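Local structure of alpha-1,3-glucanase (Paenibacillus glycanilyticus, 6K0P) at residues 286-291 with 308-313; 292-297 with 314-319. The protein probably hydrolyses alpha-1,3-glucan, as a glycoside hydrolase family 87 enzyme whose catalytic domain binds nigerose, an alpha-1,3-linked glucose disaccharide. The protein carries 1 engineered substitution. All coordinates share one frame; numbering follows the deposited sequence.

The chain reaches 286-291 first and runs straight on into 292-297. It then passes through strand 297-304 before 308-313 and 314-319 follow in the same order. Each contact therefore joins a segment to one that starts 22 residues later, and the two cross along the chain instead of nesting. Both close one turn of the parallel beta-helix of the catalytic domain. Contact 1 lies beside a bound sugar; contact 2 stacks the loops that lead into strands 297-304 and 319-326. They meet at two probable hydrogen bonds: Gly292 N lies 2.8 Å from Val313 O, and Tyr310 OH lies 2.8 Å from Ser315 OG.

Contact 1 (286-291 with 308-313). With GLC (alpha-D-glucopyranose), chain B; GLC (alpha-D-glucopyranose), chain C.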
loop_
_atom_site.group_PDB
_atom_site.type_symbol
_atom_site.label_atom_id
_atom_site.label_comp_id
_atom_site.label_asym_id
_atom_site.label_seq_id
_atom_site.Cartn_x
_atom_site.Cartn_y
_atom_site.Cartn_z
ATOM N N LYS A 286 12.993 8.192 -2.234
ATOM C CA LYS A 286 11.810 8.251 -3.080
ATOM C C LYS A 286 12.245 8.026 -4.520
ATOM O O LYS A 286 13.207 8.649 -4.985
ATOM C CB LYS A 286 11.104 9.601 -2.943
ATOM C CG LYS A 286 10.483 9.819 -1.573
ATOM C CD LYS A 286 11.408 10.582 -0.626
ATOM C CE LYS A 286 10.674 10.893 0.667
ATOM N NZ LYS A 286 11.515 11.699 1.607
ATOM N N PHE A 287 11.565 7.110 -5.219
ATOM C CA PHE A 287 11.963 6.832 -6.599
ATOM C C PHE A 287 11.896 8.092 -7.454
ATOM O O PHE A 287 12.808 8.366 -8.244
ATOM C CB PHE A 287 11.115 5.716 -7.213
ATOM C CG PHE A 287 11.323 5.556 -8.699
ATOM C CD1 PHE A 287 12.582 5.248 -9.207
ATOM C CD2 PHE A 287 10.272 5.715 -9.581
ATOM C CE1 PHE A 287 12.776 5.117 -10.573
ATOM C CE2 PHE A 287 10.457 5.570 -10.953
ATOM C CZ PHE A 287 11.707 5.280 -11.445
ATOM N N ILE A 288 10.834 8.876 -7.302
ATOM C CA ILE A 288 10.684 10.148 -7.997
ATOM C C ILE A 288 10.662 11.250 -6.949
ATOM O O ILE A 288 9.832 11.225 -6.029
ATOM C CB ILE A 288 9.407 10.191 -8.852
ATOM C CG1 ILE A 288 9.494 9.186 -10.000
ATOM C CG2 ILE A 288 9.174 11.609 -9.398
ATOM C CD1 ILE A 288 8.140 8.877 -10.638
ATOM N N ASP A 289 11.576 12.209 -7.084
ATOM C CA ASP A 289 11.505 13.475 -6.374
ATOM C C ASP A 289 10.954 14.524 -7.326
ATOM O O ASP A 289 11.293 14.543 -8.515
ATOM C CB ASP A 289 12.897 13.915 -5.918
ATOM C CG ASP A 289 13.528 12.945 -4.947
ATOM O OD1 ASP A 289 12.922 12.686 -3.896
ATOM O OD2 ASP A 289 14.630 12.452 -5.243
ATOM N N GLY A 290 10.096 15.386 -6.806
ATOM C CA GLY A 290 9.557 16.450 -7.630
ATOM C C GLY A 290 8.884 17.491 -6.773
ATOM O O GLY A 290 7.662 17.660 -6.833
ATOM N N ASN A 291 9.673 18.164 -5.944
ATOM C CA ASN A 291 9.107 19.128 -5.011
ATOM C C ASN A 291 8.478 20.279 -5.780
ATOM O O ASN A 291 9.119 20.905 -6.630
ATOM C CB ASN A 291 10.189 19.648 -4.065
ATOM C CG ASN A 291 10.563 18.635 -2.995
ATOM O OD1 ASN A 291 9.787 17.731 -2.678
ATOM N ND2 ASN A 291 11.757 18.783 -2.433
ATOM N N CYS A 308 9.734 5.274 -0.835
ATOM C CA CYS A 308 8.423 5.636 -1.364
ATOM C C CYS A 308 8.495 5.680 -2.880
ATOM O O CYS A 308 9.581 5.798 -3.459
ATOM C CB CYS A 308 7.980 7.050 -0.943
ATOM S SG CYS A 308 8.144 7.424 0.806
ATOM N N LEU A 309 7.317 5.645 -3.521
ATOM C CA LEU A 309 7.248 6.057 -4.922
ATOM C C LEU A 309 7.394 7.566 -5.044
ATOM O O LEU A 309 8.248 8.057 -5.788
ATOM C CB LEU A 309 5.950 5.583 -5.588
ATOM C CG LEU A 309 5.674 6.204 -6.974
ATOM C CD1 LEU A 309 6.858 6.010 -7.936
ATOM C CD2 LEU A 309 4.389 5.649 -7.603
ATOM N N TYR A 310 6.578 8.321 -4.309
ATOM C CA TYR A 310 6.553 9.769 -4.462
ATOM C C TYR A 310 6.013 10.405 -3.190
ATOM O O TYR A 310 5.053 9.901 -2.591
ATOM C CB TYR A 310 5.688 10.186 -5.658
ATOM C CG TYR A 310 5.705 11.677 -5.885
ATOM C CD1 TYR A 310 6.848 12.309 -6.360
ATOM C CD2 TYR A 310 4.596 12.457 -5.593
ATOM C CE1 TYR A 310 6.885 13.683 -6.554
ATOM C CE2 TYR A 310 4.620 13.826 -5.801
ATOM C CZ TYR A 310 5.767 14.432 -6.268
ATOM O OH TYR A 310 5.795 15.802 -6.440
ATOM N N TRP A 311 6.628 11.527 -2.800
ATOM C CA TRP A 311 6.263 12.294 -1.609
ATOM C C TRP A 311 6.155 13.740 -2.075
ATOM O O TRP A 311 7.157 14.461 -2.116
ATOM C CB TRP A 311 7.329 12.125 -0.538
ATOM C CG TRP A 311 7.009 12.761 0.781
ATOM C CD1 TRP A 311 7.043 14.099 1.085
ATOM C CD2 TRP A 311 6.639 12.085 1.982
ATOM N NE1 TRP A 311 6.703 14.291 2.407
ATOM C CE2 TRP A 311 6.445 13.071 2.977
ATOM C CE3 TRP A 311 6.433 10.741 2.312
ATOM C CZ2 TRP A 311 6.069 12.752 4.281
ATOM C CZ3 TRP A 311 6.067 10.422 3.606
ATOM C CH2 TRP A 311 5.882 11.427 4.578
ATOM N N GLY A 312 4.938 14.154 -2.427
ATOM C CA GLY A 312 4.744 15.481 -2.984
ATOM C C GLY A 312 4.779 16.553 -1.914
ATOM O O GLY A 312 4.355 16.345 -0.781
ATOM N N VAL A 313 5.323 17.711 -2.289
ATOM C CA VAL A 313 5.403 18.885 -1.425
ATOM C C VAL A 313 4.941 20.070 -2.265
ATOM O O VAL A 313 5.664 20.516 -3.162
ATOM C CB VAL A 313 6.826 19.117 -0.897
ATOM C CG1 VAL A 313 6.842 20.309 0.039
ATOM C CG2 VAL A 313 7.357 17.858 -0.204
HETATM C C1 GLC B . 9.053 10.510 7.703
HETATM C C2 GLC B . 9.696 11.827 7.314
HETATM C C3 GLC B . 9.403 12.118 5.860
HETATM C C4 GLC B . 9.821 10.942 4.987
HETATM C C5 GLC B . 9.101 9.702 5.442
HETATM C C6 GLC B . 9.576 8.446 4.729
HETATM O O1 GLC B . 7.685 10.737 7.687
HETATM O O2 GLC B . 9.195 12.831 8.202
HETATM O O3 GLC B . 10.240 13.189 5.464
HETATM O O4 GLC B . 9.503 11.166 3.637
HETATM O O5 GLC B . 9.369 9.498 6.794
HETATM O O6 GLC B . 10.956 8.220 4.785
HETATM C C1 GLC C . 9.561 14.177 4.600
HETATM C C2 GLC C . 10.584 15.176 4.070
HETATM C C3 GLC C . 10.974 16.122 5.200
HETATM C C4 GLC C . 9.732 16.777 5.802
HETATM C C5 GLC C . 8.733 15.694 6.217
HETATM C C6 GLC C . 7.437 16.259 6.801
HETATM O O2 GLC C . 11.724 14.473 3.615
HETATM O O3 GLC C . 11.884 17.098 4.735
HETATM O O4 GLC C . 10.105 17.554 6.921
HETATM O O5 GLC C . 8.430 14.875 5.100
HETATM O O6 GLC C . 6.816 17.134 5.879
HETATM O O HOH W 1 9.212 12.458 -3.746
HETATM O O HOH W 2 8.793 15.464 -4.327
HETATM O O HOH W 3 9.690 14.965 -0.783
#
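Residues 286-291 and 308-313 run parallel, and Lys286 bridges Cys308 just before both segments turn a corner. Phe287 N bonds to Cys308 O at 3.0 Å, and Ile288 N bonds to Leu309 O at 3.1 Å. Further on the backbones part, and water 1 joins Ile288 O to Trp311 N. Water 2 links Gly290 N and Asn291 OD1 to Trp311 O. Leu309 CD1 meets the edge of the Phe287 ring at CD2 (3.8 Å). The Tyr310 ring lies with its edge along Ile288 O and Gly290. Its OH donates to Gly290 O at 2.7 Å, from above the carbonyl plane. On the sugar side, Lys286 bends at chi2 (94°) and passes CE by Trp311 CB. Its NZ lies over the five-membered ring of Trp311, a cation-pi contact of 5.0 Å to the centroid. The same NZ donates to O4 of the chain B glucose at 2.9 Å. That O4 sits over a face of the indole, and the chain C glucose brings C1 over its rim. With an alanine in place of Trp311, the glucose units would probably lose their flat support and the Lys286 ammonium its aromatic partner. Gly283 O also accepts from Lys286 NZ. In this beta-helix step, strand 256-259 pairs with 286-289, strand 333-336 pairs with 308-313, and Phe287 and Leu309 pack on Val303 of strand 297-304.

Contact 2 (292-297 with 314-319); sequences GMQNVT and NSSYNT
Residues 292-297 and 314-319 follow each other as stacked loops, their end-to-end directions only 2° apart, and become paired strands where Thr297 bridges Thr319. Thr319 N bonds to Val296 O at 2.8 Å. Before that, Met293 O takes two donors: Ser316 N, nearly in line with the C=O, and Asn318 ND2 from above the carbonyl plane, each at 3.1 Å. The Asn318 amide bridges the two loops, from Met293 O to Val296 N. Its OD1 receives Val296 N at 2.9 Å, in the carbonyl plane on a lone pair, and the two bonds fix the amide's rotation. CG and CE of Met293 pack against this amide. Gln294 folds back at chi2 (-80°), which brings NE2 to Gly292 O at 3.0 Å. Water 4 ties the same NE2 to Asn314 O and Ser316 OG, which also bonds to Ser340 N. Gln294 OE1 reaches the edge of the Tyr317 ring at CD2 (3.6 Å). Asn295 lies alongside Tyr317, its ND2 against CB, with amide and ring planes 24° apart. Asn342 OD1 accepts from the backbone N of Asn318, much as Asn318 OD1 accepts from Val296 N. On that neighbouring loop Tyr341 also meets the Tyr317 ring, while Met293 and Val296 pack inward on Ile259 of strand 256-259.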
loop_
_atom_site.group_PDB
_atom_site.type_symbol
_atom_site.label_atom_id
_atom_site.label_comp_id
_atom_site.label_asym_id
_atom_site.label_seq_id
_atom_site.Cartn_x
_atom_site.Cartn_y
_atom_site.Cartn_z
ATOM N N GLY A 292 7.203 20.533 -5.493
ATOM C CA GLY A 292 6.463 21.569 -6.181
ATOM C C GLY A 292 6.086 21.260 -7.611
ATOM O O GLY A 292 5.601 22.155 -8.309
ATOM N N MET A 293 6.286 20.026 -8.080
ATOM C CA MET A 293 6.063 19.740 -9.491
ATOM C C MET A 293 4.599 19.906 -9.879
ATOM O O MET A 293 3.684 19.730 -9.063
ATOM C CB MET A 293 6.563 18.341 -9.872
ATOM C CG MET A 293 5.624 17.207 -9.493
ATOM S SD MET A 293 6.404 15.615 -9.836
ATOM C CE MET A 293 5.007 14.502 -9.633
ATOM N N GLN A 294 4.386 20.242 -11.151
ATOM C CA GLN A 294 3.068 20.513 -11.701
ATOM C C GLN A 294 2.904 19.749 -13.001
ATOM O O GLN A 294 3.862 19.611 -13.768
ATOM C CB GLN A 294 2.881 22.025 -11.993
ATOM C CG GLN A 294 3.307 22.953 -10.837
ATOM C CD GLN A 294 2.256 23.074 -9.738
ATOM O OE1 GLN A 294 1.088 23.381 -10.009
ATOM N NE2 GLN A 294 2.676 22.852 -8.491
ATOM N N ASN A 295 1.692 19.244 -13.240
ATOM C CA ASN A 295 1.292 18.710 -14.545
ATOM C C ASN A 295 2.113 17.494 -14.979
ATOM O O ASN A 295 2.227 17.216 -16.177
ATOM C CB ASN A 295 1.308 19.791 -15.633
ATOM C CG ASN A 295 0.388 20.947 -15.314
ATOM O OD1 ASN A 295 0.836 22.082 -15.131
ATOM N ND2 ASN A 295 -0.900 20.667 -15.237
ATOM N N VAL A 296 2.680 16.752 -14.029
ATOM C CA VAL A 296 3.499 15.579 -14.335
ATOM C C VAL A 296 2.611 14.343 -14.321
ATOM O O VAL A 296 1.715 14.221 -13.479
ATOM C CB VAL A 296 4.655 15.455 -13.319
ATOM C CG1 VAL A 296 5.369 14.104 -13.439
ATOM C CG2 VAL A 296 5.655 16.610 -13.492
ATOM N N THR A 297 2.849 13.425 -15.260
ATOM C CA THR A 297 2.111 12.172 -15.344
ATOM C C THR A 297 3.079 11.024 -15.113
ATOM O O THR A 297 4.135 10.951 -15.756
ATOM C CB THR A 297 1.441 12.025 -16.708
ATOM O OG1 THR A 297 0.455 13.056 -16.851
ATOM C CG2 THR A 297 0.763 10.672 -16.832
ATOM N N ASN A 314 3.739 20.573 -1.983
ATOM C CA ASN A 314 3.124 21.621 -2.799
ATOM C C ASN A 314 3.148 21.255 -4.282
ATOM O O ASN A 314 3.466 22.070 -5.153
ATOM C CB ASN A 314 3.748 22.995 -2.535
ATOM C CG ASN A 314 2.862 24.125 -3.009
ATOM O OD1 ASN A 314 1.656 23.951 -3.166
ATOM N ND2 ASN A 314 3.459 25.285 -3.259
ATOM N N SER A 315 2.798 20.004 -4.565
ATOM C CA SER A 315 2.805 19.445 -5.907
ATOM C C SER A 315 1.364 19.321 -6.369
ATOM O O SER A 315 0.558 18.664 -5.701
ATOM C CB SER A 315 3.479 18.072 -5.896
ATOM O OG SER A 315 4.792 18.183 -5.370
ATOM N N SER A 316 1.044 19.931 -7.509
ATOM C CA SER A 316 -0.342 20.075 -7.922
ATOM C C SER A 316 -0.553 19.695 -9.378
ATOM O O SER A 316 0.367 19.767 -10.204
ATOM C CB SER A 316 -0.834 21.510 -7.670
ATOM O OG SER A 316 -0.861 21.747 -6.272
ATOM N N TYR A 317 -1.785 19.279 -9.680
ATOM C CA TYR A 317 -2.210 18.999 -11.054
ATOM C C TYR A 317 -1.441 17.833 -11.665
ATOM O O TYR A 317 -1.257 17.767 -12.885
ATOM C CB TYR A 317 -2.131 20.236 -11.961
ATOM C CG TYR A 317 -2.909 21.419 -11.446
ATOM C CD1 TYR A 317 -4.277 21.504 -11.649
ATOM C CD2 TYR A 317 -2.275 22.444 -10.746
ATOM C CE1 TYR A 317 -4.998 22.589 -11.182
ATOM C CE2 TYR A 317 -2.992 23.529 -10.265
ATOM C CZ TYR A 317 -4.347 23.587 -10.490
ATOM O OH TYR A 317 -5.060 24.667 -10.020
ATOM N N ASN A 318 -0.980 16.908 -10.835
ATOM C CA ASN A 318 -0.248 15.742 -11.308
ATOM C C ASN A 318 -1.175 14.542 -11.415
ATOM O O ASN A 318 -2.252 14.500 -10.815
ATOM C CB ASN A 318 0.920 15.429 -10.371
ATOM C CG ASN A 318 1.835 16.612 -10.200
ATOM O OD1 ASN A 318 2.515 17.016 -11.146
ATOM N ND2 ASN A 318 1.836 17.204 -9.012
ATOM N N THR A 319 -0.737 13.554 -12.191
ATOM C CA THR A 319 -1.521 12.349 -12.435
ATOM C C THR A 319 -0.632 11.142 -12.188
ATOM O O THR A 319 0.414 11.002 -12.829
ATOM C CB THR A 319 -2.066 12.324 -13.865
ATOM O OG1 THR A 319 -2.959 13.432 -14.053
ATOM C CG2 THR A 319 -2.820 11.025 -14.133
HETATM O O HOH W 4 1.064 23.541 -6.081
HETATM O O HOH W 5 -2.150 18.749 -16.088
#